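Local coordinates for protein trypsin-like serine protease (Magnetospirillum magneticum, PDB 5HMA) that promotes magnetite biomineralization by binding transition metal ions through its inactive protease-like domain, and is required for activation of the protease MamE, at residues F102-N107 and P151-Q156. Numbering follows the deposited sequence.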
loop_
_atom_site.group_PDB
_atom_site.type_symbol
_atom_site.label_atom_id
_atom_site.label_comp_id
_atom_site.label_asym_id
_atom_site.label_seq_id
_atom_site.Cartn_x
_atom_site.Cartn_y
_atom_site.Cartn_z
ATOM N N PHE A 102 -8.865 0.252 -8.742
ATOM C CA PHE A 102 -8.505 -1.143 -8.519
ATOM C C PHE A 102 -7.577 -1.206 -7.330
ATOM O O PHE A 102 -6.573 -0.489 -7.276
ATOM C CB PHE A 102 -7.843 -1.751 -9.763
ATOM C CG PHE A 102 -8.672 -1.610 -11.008
ATOM C CD1 PHE A 102 -8.719 -0.396 -11.693
ATOM C CD2 PHE A 102 -9.418 -2.682 -11.488
ATOM C CE1 PHE A 102 -9.504 -0.252 -12.835
ATOM C CE2 PHE A 102 -10.188 -2.551 -12.642
ATOM C CZ PHE A 102 -10.240 -1.332 -13.308
ATOM N N ALA A 103 -7.924 -2.044 -6.361
ATOM C CA ALA A 103 -7.129 -2.158 -5.147
ATOM C C ALA A 103 -6.389 -3.485 -5.162
ATOM O O ALA A 103 -7.002 -4.547 -5.253
ATOM C CB ALA A 103 -8.019 -2.038 -3.924
ATOM N N PHE A 104 -5.065 -3.413 -5.109
ATOM C CA PHE A 104 -4.222 -4.609 -5.199
ATOM C C PHE A 104 -3.603 -4.920 -3.835
ATOM O O PHE A 104 -3.302 -4.006 -3.064
ATOM C CB PHE A 104 -3.094 -4.415 -6.230
ATOM C CG PHE A 104 -3.539 -4.485 -7.669
ATOM C CD1 PHE A 104 -4.131 -3.385 -8.282
ATOM C CD2 PHE A 104 -3.324 -5.631 -8.422
ATOM C CE1 PHE A 104 -4.519 -3.440 -9.624
ATOM C CE2 PHE A 104 -3.703 -5.691 -9.761
ATOM C CZ PHE A 104 -4.307 -4.595 -10.362
ATOM N N GLY A 105 -3.375 -6.202 -3.559
ATOM C CA GLY A 105 -2.676 -6.611 -2.347
ATOM C C GLY A 105 -2.052 -7.988 -2.518
ATOM O O GLY A 105 -2.105 -8.566 -3.608
ATOM N N ARG A 106 -1.448 -8.509 -1.453
ATOM C CA ARG A 106 -0.965 -9.883 -1.446
ATOM C C ARG A 106 -1.405 -10.516 -0.143
ATOM O O ARG A 106 -1.308 -9.906 0.929
ATOM C CB ARG A 106 0.572 -9.968 -1.613
ATOM C CG ARG A 106 1.103 -9.273 -2.872
ATOM C CD ARG A 106 2.372 -9.911 -3.428
ATOM N NE ARG A 106 2.084 -10.961 -4.397
ATOM C CZ ARG A 106 2.050 -10.796 -5.717
ATOM N NH1 ARG A 106 2.280 -9.613 -6.260
ATOM N NH2 ARG A 106 1.778 -11.827 -6.501
ATOM N N ASN A 107 -1.888 -11.746 -0.232
ATOM C CA ASN A 107 -2.381 -12.408 0.954
ATOM C C ASN A 107 -1.235 -13.065 1.746
ATOM O O ASN A 107 -0.055 -12.925 1.414
ATOM C CB ASN A 107 -3.470 -13.424 0.578
ATOM C CG ASN A 107 -2.950 -14.593 -0.240
ATOM O OD1 ASN A 107 -1.748 -14.840 -0.328
ATOM N ND2 ASN A 107 -3.873 -15.336 -0.836
ATOM N N PRO A 151 -1.576 -0.723 -3.020
ATOM C CA PRO A 151 -1.925 0.413 -3.877
ATOM C C PRO A 151 -3.361 0.408 -4.415
ATOM O O PRO A 151 -3.920 -0.654 -4.719
ATOM C CB PRO A 151 -0.928 0.278 -5.039
ATOM C CG PRO A 151 -0.756 -1.203 -5.173
ATOM C CD PRO A 151 -0.721 -1.699 -3.726
ATOM N N LEU A 152 -3.944 1.602 -4.511
ATOM C CA LEU A 152 -5.099 1.853 -5.364
ATOM C C LEU A 152 -4.589 2.375 -6.710
ATOM O O LEU A 152 -3.696 3.232 -6.743
ATOM C CB LEU A 152 -6.037 2.873 -4.722
ATOM C CG LEU A 152 -7.442 2.906 -5.338
ATOM C CD1 LEU A 152 -8.193 1.618 -4.968
ATOM C CD2 LEU A 152 -8.210 4.134 -4.876
ATOM N N VAL A 153 -5.126 1.869 -7.818
ATOM C CA VAL A 153 -4.700 2.367 -9.126
ATOM C C VAL A 153 -5.903 2.697 -9.958
ATOM O O VAL A 153 -6.998 2.187 -9.707
ATOM C CB VAL A 153 -3.800 1.369 -9.897
ATOM C CG1 VAL A 153 -2.577 0.958 -9.057
ATOM C CG2 VAL A 153 -4.603 0.159 -10.352
ATOM N N ASN A 154 -5.696 3.549 -10.959
ATOM C CA ASN A 154 -6.757 3.828 -11.908
ATOM C C ASN A 154 -6.676 2.779 -13.013
ATOM O O ASN A 154 -5.864 1.842 -12.941
ATOM C CB ASN A 154 -6.682 5.273 -12.447
ATOM C CG ASN A 154 -5.396 5.582 -13.231
ATOM O OD1 ASN A 154 -4.652 4.691 -13.631
ATOM N ND2 ASN A 154 -5.155 6.879 -13.469
ATOM N N ALA A 155 -7.506 2.931 -14.030
ATOM C CA ALA A 155 -7.581 1.936 -15.080
ATOM C C ALA A 155 -6.317 1.918 -15.947
ATOM O O ALA A 155 -6.073 0.969 -16.691
ATOM C CB ALA A 155 -8.819 2.187 -15.936
ATOM N N GLN A 156 -5.507 2.966 -15.862
ATOM C CA GLN A 156 -4.263 2.984 -16.631
ATOM C C GLN A 156 -3.102 2.389 -15.824
ATOM O O GLN A 156 -1.994 2.279 -16.324
ATOM C CB GLN A 156 -3.915 4.410 -17.086
ATOM C CG GLN A 156 -4.713 4.910 -18.295
ATOM C CD GLN A 156 -6.168 5.217 -17.956
ATOM O OE1 GLN A 156 -6.458 5.967 -17.015
ATOM N NE2 GLN A 156 -7.090 4.632 -18.722
#
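Phe102 and Phe104 both set CG beside the backbone N and anti to the carbonyl carbon (chi1 -55° and -75°), and their rings meet different parts of 151-156. The Phe102 ring reaches along the chain from Val153 to Ala155: Val153 O sits in plane at the ring edge, 3.7 Å from CD1, while CE1 lies 3.7 Å from Ala155 CA. Phe104 instead runs across Val153 at about a right angle, its CE1 edge 3.7 Å from CG2 of that valine. The same methyl packs against CB of Phe102, so it touches both phenylalanines. On the other face of the sheet, Leu152 brings CD1 to 3.8 Å from Ala103 CB, and Asn163 of strand 159-167 touches both side chains. Holding the strands together, Phe102 and Val153 form a hydrogen-bonded antiparallel pair: Phe102 N gives to Val153 O, and Val153 N returns a 2.8 Å bond to Phe102 O. Phe104 N donates to Pro151 O at 3.0 Å and 174°, almost straight. With an alanine in place of Phe102 the ring is gone, and Ala155 would probably lose its apolar neighbour, with a gap opening between this turn and strand 100-106. In that turn, Asn154 OD1 accepts from Gln156 N, an Asx turn, and also from Asp158 N as the chain heads into strand 159-167. Strand 151-153 thus bridges strands 100-106 and 159-167, an antiparallel arrangement belonging to the second beta-barrel of the trypsin-like fold, away from the nickel site.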